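PDB 5ZF1: 5,10-methylenetetrahydrofolate dehydrogenase from Bombyx mori, which probably catalyses the NADP+-dependent oxidation of 5,10-methylenetetrahydrofolate to 5,10-methenyltetrahydrofolate in one-carbon metabolism. Local coordinates for residues A45-V50 / T66-S71; S80-L85 / D111-E116; M148-N153 / L188-T193. All blocks are in the same frame, centred on the assembly; numbering follows the deposited sequence.

Contacts 1 and 2 belong to the N-terminal catalytic domain and contact 3 to the NAD(P)-binding domain, in that order along the chain. The centres of the first two are about 18 Å apart, and both pack around the three-stranded parallel sheet. Strand 63-69 of contact 1 is followed in the chain by helix 75-87 of contact 2, and a salt bridge from Arg69 NH2 to Glu81 OE2 (2.7 Å) ties them together. Contact 3 lies across the centre of the chain, about 33 Å from contact 1 and about 32 Å from contact 2 between centres, beside the six-stranded Rossmann-type sheet. Contacts 1 and 2 thus belong to the packing of the catalytic domain, contact 3 to that of the NAD(P)-binding domain.

Contact 1: A45-V50 / T66-S71; sequences ASHTYV and TINRDS
Within the beta-alpha-beta unit of strand 34-40, helix 44-60 and strand 63-69, the helix meets the returning strand through His47 and Val50 on its first turns and Asn68 and Thr66 on the strand. His47 and Val50 are three residues apart, and thus on one side of the helix; Thr66 and Asn68 alternate with Ile67, and thus share one face of the strand. The two pairs differ in character. His47 brings the edge of its imidazole to Asn68, with His47 CE1 3.5 Å from Asn68 OD1. Because the oxygen lies in the ring plane, it faces the C-H of CE1 and not the pi cloud; ring and amide planes are 11° apart. The ring nitrogen NE2 is hydrogen-bonded to Gly41 O, which restrains the turn of the ring. Val50 and Thr66 meet tip to tip, and CG1 of Val50 lies 3.5 Å from OG1 and 3.8 Å from CG2 of Thr66. With CG1 of Val50 anti to its backbone N (chi1 155°), that methyl is carried out toward the strand. A beta-branched valine suits this place because it is short and stiff, while threonine offers both a methyl and a hydroxyl at the partly exposed margin. Beneath the contact lies Ile39 of strand 34-40, touched by His47, Val50 and Asn68; Ile67 and Arg69 point to the other face of the sheet, where helix 75-87 packs.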
# COMPACT_ATOMS: atom_id res chain seq x y z
N ALA B 45 5.17 16.00 26.20
CA ALA B 45 5.80 15.87 24.89
C ALA B 45 4.80 16.12 23.77
O ALA B 45 5.15 16.73 22.75
CB ALA B 45 6.44 14.49 24.74
N SER B 46 3.56 15.66 23.93
CA SER B 46 2.53 15.92 22.93
C SER B 46 2.21 17.40 22.82
O SER B 46 1.74 17.85 21.76
CB SER B 46 1.27 15.13 23.26
OG SER B 46 1.59 13.82 23.69
N HIS B 47 2.43 18.18 23.88
CA HIS B 47 2.18 19.61 23.82
C HIS B 47 3.32 20.35 23.14
O HIS B 47 3.08 21.30 22.39
CB HIS B 47 1.93 20.16 25.22
CG HIS B 47 0.59 19.79 25.77
ND1 HIS B 47 -0.56 20.50 25.47
CD2 HIS B 47 0.20 18.79 26.59
CE1 HIS B 47 -1.59 19.95 26.09
NE2 HIS B 47 -1.16 18.91 26.78
N THR B 48 4.56 19.91 23.38
CA THR B 48 5.69 20.45 22.63
C THR B 48 5.49 20.24 21.13
O THR B 48 5.75 21.15 20.33
CB THR B 48 6.99 19.78 23.09
OG1 THR B 48 7.19 20.02 24.48
CG2 THR B 48 8.19 20.32 22.31
N TYR B 49 5.03 19.06 20.74
CA TYR B 49 4.84 18.76 19.32
C TYR B 49 3.77 19.65 18.70
O TYR B 49 3.92 20.12 17.57
CB TYR B 49 4.50 17.28 19.14
CG TYR B 49 5.67 16.35 19.43
CD1 TYR B 49 6.96 16.84 19.58
CD2 TYR B 49 5.47 14.98 19.56
CE1 TYR B 49 8.03 16.00 19.84
CE2 TYR B 49 6.53 14.13 19.82
CZ TYR B 49 7.81 14.65 19.96
OH TYR B 49 8.87 13.81 20.23
N VAL B 50 2.68 19.89 19.43
CA VAL B 50 1.61 20.73 18.88
C VAL B 50 2.05 22.19 18.83
O VAL B 50 1.72 22.91 17.87
CB VAL B 50 0.32 20.53 19.69
CG1 VAL B 50 -0.58 21.76 19.59
CG2 VAL B 50 -0.41 19.32 19.18
N THR B 66 -5.53 25.22 18.60
CA THR B 66 -5.41 23.97 19.33
C THR B 66 -6.65 23.76 20.18
O THR B 66 -7.08 24.66 20.90
CB THR B 66 -4.16 23.98 20.22
OG1 THR B 66 -3.01 24.22 19.41
CG2 THR B 66 -4.01 22.64 20.93
N ILE B 67 -7.24 22.57 20.08
CA ILE B 67 -8.40 22.20 20.87
C ILE B 67 -7.94 21.18 21.90
O ILE B 67 -7.58 20.05 21.54
CB ILE B 67 -9.54 21.64 20.00
CG1 ILE B 67 -10.07 22.72 19.06
CG2 ILE B 67 -10.65 21.12 20.89
CD1 ILE B 67 -10.12 22.28 17.63
N ASN B 68 -7.94 21.58 23.16
CA ASN B 68 -7.47 20.72 24.24
C ASN B 68 -8.64 19.93 24.82
O ASN B 68 -9.71 20.49 25.07
CB ASN B 68 -6.79 21.54 25.33
CG ASN B 68 -5.53 22.22 24.84
OD1 ASN B 68 -4.43 21.68 24.95
ND2 ASN B 68 -5.68 23.42 24.29
N ARG B 69 -8.44 18.63 25.00
CA ARG B 69 -9.43 17.79 25.65
C ARG B 69 -8.75 17.00 26.76
O ARG B 69 -7.52 16.85 26.78
CB ARG B 69 -10.13 16.86 24.65
CG ARG B 69 -11.10 17.57 23.70
CD ARG B 69 -12.25 18.25 24.45
NE ARG B 69 -13.27 18.79 23.56
CZ ARG B 69 -13.37 20.08 23.21
NH1 ARG B 69 -12.50 20.97 23.67
NH2 ARG B 69 -14.34 20.47 22.39
N ASP B 70 -9.55 16.52 27.69
CA ASP B 70 -9.01 15.83 28.86
C ASP B 70 -8.81 14.35 28.56
O ASP B 70 -9.46 13.77 27.69
CB ASP B 70 -9.93 16.04 30.06
CG ASP B 70 -10.45 17.46 30.14
OD1 ASP B 70 -11.55 17.72 29.62
OD2 ASP B 70 -9.74 18.32 30.71
N SER B 71 -7.88 13.74 29.31
CA SER B 71 -7.52 12.35 29.10
C SER B 71 -8.71 11.40 29.23
O SER B 71 -8.66 10.29 28.68
CB SER B 71 -6.44 11.93 30.10
OG SER B 71 -5.21 12.58 29.82

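Contact 2: S80-L85 / D111-E116; sequences SEIQNL and DAIAPE
The flat peptide group between Ala112 and Ile113 receives the CG2 methyl of Ile82 on one face, about 3.3 Å above its plane. That methyl is 3.5 Å from Ala112 O and 3.7 Å from Ala112 C, so it rests on the carbonyl rather than meeting it head-on. The second flat group is the side-chain amide of Gln83, which turns its OE1 toward the same carbonyl and stops 4.2 Å from Ala112 O. Two acceptors have no bond to make with each other; Asn86 resolves the pairing by giving its ND2 to both oxygens, while its OD1 takes the N-H of Ala114. The CG2 branch of Ile82 also touches Ile113 CG1 at 3.9 Å. It can do so because CG1 of Ile82 stands anti to the carbonyl carbon (chi1 -76°), which leaves CG2 anti to the backbone N and leaning out from the helix. The contact thus sets helix 75-87 against the chain around Ala112 and Ile113, which follows on from helix 106-112. Helix 75-87 is the connection of a beta-alpha-beta crossover from strand 63-69 to strand 93-96, passing over strand 34-40. Isoleucine suits position 82, which is buried: its CG2 meets the turn, and the side chain also touches Ile38 and Val96 of the sheet. The short side chain of Ala112 leaves its CB 4.1 Å from Ile82 CG2. The closest pair of CA atoms, those of Ile82 and Ile113, is 6.2 Å apart. Ile113 itself turns inward to Ile94 and Val96 of strand 93-96.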
# COMPACT_ATOMS: atom_id res chain seq x y z
N SER B 80 -17.46 12.97 18.03
CA SER B 80 -18.44 14.03 17.87
C SER B 80 -17.78 15.36 17.54
O SER B 80 -18.29 16.12 16.71
CB SER B 80 -19.30 14.16 19.12
OG SER B 80 -20.16 15.28 19.02
N GLU B 81 -16.66 15.66 18.19
CA GLU B 81 -15.97 16.91 17.90
C GLU B 81 -15.33 16.89 16.52
O GLU B 81 -15.29 17.91 15.83
CB GLU B 81 -14.92 17.19 18.97
CG GLU B 81 -14.02 18.40 18.68
CD GLU B 81 -14.71 19.73 18.97
OE1 GLU B 81 -15.83 19.96 18.48
OE2 GLU B 81 -14.11 20.56 19.69
N ILE B 82 -14.82 15.73 16.09
CA ILE B 82 -14.25 15.63 14.75
C ILE B 82 -15.32 15.85 13.70
O ILE B 82 -15.12 16.59 12.73
CB ILE B 82 -13.54 14.27 14.58
CG1 ILE B 82 -12.20 14.30 15.32
CG2 ILE B 82 -13.34 13.94 13.10
CD1 ILE B 82 -11.71 12.93 15.75
N GLN B 83 -16.50 15.23 13.89
CA GLN B 83 -17.56 15.39 12.90
C GLN B 83 -18.04 16.83 12.81
O GLN B 83 -18.41 17.30 11.73
CB GLN B 83 -18.73 14.44 13.20
CG GLN B 83 -19.79 14.38 12.09
CD GLN B 83 -19.25 13.88 10.74
OE1 GLN B 83 -18.17 13.29 10.66
NE2 GLN B 83 -20.01 14.12 9.68
N ASN B 84 -18.03 17.55 13.94
CA ASN B 84 -18.34 18.98 13.90
C ASN B 84 -17.31 19.75 13.09
O ASN B 84 -17.66 20.63 12.29
CB ASN B 84 -18.42 19.54 15.32
CG ASN B 84 -19.71 19.17 16.02
OD1 ASN B 84 -20.37 18.19 15.67
ND2 ASN B 84 -20.09 19.97 17.02
N LEU B 85 -16.02 19.45 13.29
CA LEU B 85 -14.98 20.09 12.50
C LEU B 85 -15.08 19.70 11.03
O LEU B 85 -14.80 20.52 10.14
CB LEU B 85 -13.60 19.73 13.06
CG LEU B 85 -13.30 20.25 14.46
CD1 LEU B 85 -12.06 19.58 15.04
CD2 LEU B 85 -13.10 21.77 14.42
N ASP B 111 -10.23 7.34 10.74
CA ASP B 111 -11.22 7.22 9.68
C ASP B 111 -12.44 8.11 9.89
O ASP B 111 -13.27 8.22 8.98
CB ASP B 111 -11.65 5.75 9.53
CG ASP B 111 -10.50 4.86 9.07
OD1 ASP B 111 -9.55 5.39 8.45
OD2 ASP B 111 -10.53 3.63 9.31
N ALA B 112 -12.55 8.77 11.05
CA ALA B 112 -13.61 9.74 11.29
C ALA B 112 -13.30 11.10 10.69
O ALA B 112 -14.23 11.87 10.43
CB ALA B 112 -13.86 9.90 12.80
N ILE B 113 -12.02 11.42 10.48
CA ILE B 113 -11.66 12.70 9.88
C ILE B 113 -12.01 12.67 8.40
O ILE B 113 -11.66 11.73 7.69
CB ILE B 113 -10.17 12.99 10.11
CG1 ILE B 113 -9.85 12.95 11.60
CG2 ILE B 113 -9.79 14.34 9.49
CD1 ILE B 113 -8.37 13.14 11.92
N ALA B 114 -12.69 13.72 7.93
CA ALA B 114 -13.02 13.80 6.52
C ALA B 114 -11.74 13.68 5.69
O ALA B 114 -10.77 14.41 5.95
CB ALA B 114 -13.73 15.12 6.21
N PRO B 115 -11.68 12.77 4.71
CA PRO B 115 -10.43 12.61 3.95
C PRO B 115 -9.91 13.90 3.36
O PRO B 115 -8.69 14.12 3.31
CB PRO B 115 -10.82 11.61 2.84
CG PRO B 115 -11.94 10.83 3.44
CD PRO B 115 -12.70 11.78 4.32
N GLU B 116 -10.81 14.79 2.94
CA GLU B 116 -10.44 16.06 2.34
C GLU B 116 -9.75 17.01 3.31
O GLU B 116 -9.11 17.97 2.86
CB GLU B 116 -11.69 16.74 1.77
CG GLU B 116 -12.40 15.96 0.66
CD GLU B 116 -13.39 14.91 1.16
OE1 GLU B 116 -13.57 14.75 2.39
OE2 GLU B 116 -14.00 14.23 0.30

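Contact 3: M148-N153 / L188-T193; sequences MLKRFN and LGMDAT
Lys150 and Met190 meet through the aliphatic part of the lysine and the end of the methionine. In the Met190 conformer described, one of two deposited, CE lies 3.7 Å from Lys150 CG and 4.2 Å from Lys150 CD, and the two side chains cross at a slant. The same methyl comes within 4.4 Å of Leu149 CB, a looser apolar contact. Methionine suits this buried spot, since its thioether chain bends at chi3 (80°) and can settle its methyl against the helix, while lysine, an exposed residue, offers its methylenes here. Both helical residues sit on the last turn of helix 140-151. That helix belongs to the Rossmann-type NAD(P)-binding domain and ends in a Schellman motif, with Asn153 of positive phi as its C-prime residue and Ile154 N bonded back to Leu149 O. On the other side, Met190 lies in the loop leading to strand 193-197, its backbone N held by Ser180 OG and its O by Thr156 OG1. Farther out, the loop reaches the dimer interface: Asp191 OD1 forms a salt bridge with Arg166 of the second subunit, and Ala192 O accepts from His198 of that subunit.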
# COMPACT_ATOMS: atom_id res chain seq x y z
N MET B 148 13.53 15.14 1.43
CA MET B 148 14.96 15.23 1.69
C MET B 148 15.75 14.61 0.54
O MET B 148 16.77 15.16 0.10
CB MET B 148 15.30 14.56 3.02
CG MET B 148 14.64 15.24 4.23
SD MET B 148 14.98 14.51 5.84
CE MET B 148 16.68 13.98 5.69
N LEU B 149 15.27 13.48 0.00
CA LEU B 149 15.95 12.85 -1.12
C LEU B 149 15.91 13.72 -2.36
O LEU B 149 16.92 13.86 -3.06
CB LEU B 149 15.33 11.49 -1.42
CG LEU B 149 15.54 10.43 -0.33
CD1 LEU B 149 14.56 9.29 -0.51
CD2 LEU B 149 16.98 9.96 -0.33
N LYS B 150 14.74 14.29 -2.66
CA LYS B 150 14.61 15.12 -3.86
C LYS B 150 15.41 16.40 -3.73
O LYS B 150 16.07 16.83 -4.69
CB LYS B 150 13.14 15.43 -4.13
CG LYS B 150 12.30 14.20 -4.39
CD LYS B 150 10.85 14.53 -4.70
CE LYS B 150 10.63 14.71 -6.19
NZ LYS B 150 11.37 15.88 -6.77
N ARG B 151 15.38 17.04 -2.57
CA ARG B 151 16.04 18.34 -2.45
C ARG B 151 17.55 18.21 -2.42
O ARG B 151 18.25 19.14 -2.82
CB ARG B 151 15.54 19.07 -1.20
CG ARG B 151 14.09 19.44 -1.29
CD ARG B 151 13.90 20.80 -1.91
NE ARG B 151 12.49 21.17 -1.95
CZ ARG B 151 12.04 22.41 -1.86
NH1 ARG B 151 12.89 23.42 -1.72
NH2 ARG B 151 10.73 22.66 -1.90
N PHE B 152 18.08 17.07 -1.97
CA PHE B 152 19.52 16.88 -1.97
C PHE B 152 20.02 16.13 -3.19
O PHE B 152 21.19 15.73 -3.23
CB PHE B 152 19.95 16.18 -0.67
CG PHE B 152 19.84 17.07 0.54
CD1 PHE B 152 20.79 18.05 0.79
CD2 PHE B 152 18.78 16.95 1.42
CE1 PHE B 152 20.69 18.88 1.90
CE2 PHE B 152 18.67 17.77 2.53
CZ PHE B 152 19.62 18.74 2.77
N ASN B 153 19.15 15.96 -4.19
CA ASN B 153 19.55 15.39 -5.48
C ASN B 153 20.06 13.97 -5.33
O ASN B 153 21.05 13.58 -5.95
CB ASN B 153 20.59 16.27 -6.18
CG ASN B 153 20.04 16.96 -7.42
OD1 ASN B 153 18.82 17.05 -7.60
ND2 ASN B 153 20.94 17.45 -8.28
N LEU B 188 4.44 11.45 -7.49
CA LEU B 188 5.45 11.30 -6.45
C LEU B 188 6.39 10.13 -6.73
O LEU B 188 6.75 9.37 -5.83
CB LEU B 188 4.76 11.16 -5.10
CG LEU B 188 3.87 12.38 -4.76
CD1 LEU B 188 3.50 12.46 -3.28
CD2 LEU B 188 4.52 13.69 -5.19
N GLY B 189 6.81 10.02 -7.99
CA GLY B 189 7.42 8.82 -8.53
C GLY B 189 8.93 8.74 -8.49
O GLY B 189 9.63 9.34 -9.31
N MET B 190 9.43 7.93 -7.57
CA MET B 190 10.86 7.80 -7.36
C MET B 190 11.48 6.59 -8.05
O MET B 190 12.67 6.63 -8.37
CB MET B 190 11.15 7.75 -5.85
CG MET B 190 10.22 8.64 -5.08
SD MET B 190 11.00 9.23 -3.58
CE MET B 190 12.03 10.55 -4.19
N ASP B 191 10.71 5.53 -8.28
CA ASP B 191 11.14 4.42 -9.14
C ASP B 191 12.39 3.72 -8.61
O ASP B 191 13.15 3.13 -9.38
CB ASP B 191 11.36 4.91 -10.59
CG ASP B 191 10.05 5.12 -11.33
OD1 ASP B 191 9.32 4.11 -11.50
OD2 ASP B 191 9.72 6.27 -11.74
N ALA B 192 12.60 3.71 -7.31
CA ALA B 192 13.65 2.88 -6.74
C ALA B 192 13.21 1.42 -6.65
O ALA B 192 12.01 1.11 -6.67
CB ALA B 192 14.04 3.38 -5.35
N THR B 193 14.19 0.53 -6.54
CA THR B 193 13.98 -0.88 -6.23
C THR B 193 14.05 -1.00 -4.70
O THR B 193 15.12 -0.82 -4.13
CB THR B 193 15.06 -1.74 -6.88
OG1 THR B 193 15.05 -1.52 -8.30
CG2 THR B 193 14.81 -3.24 -6.60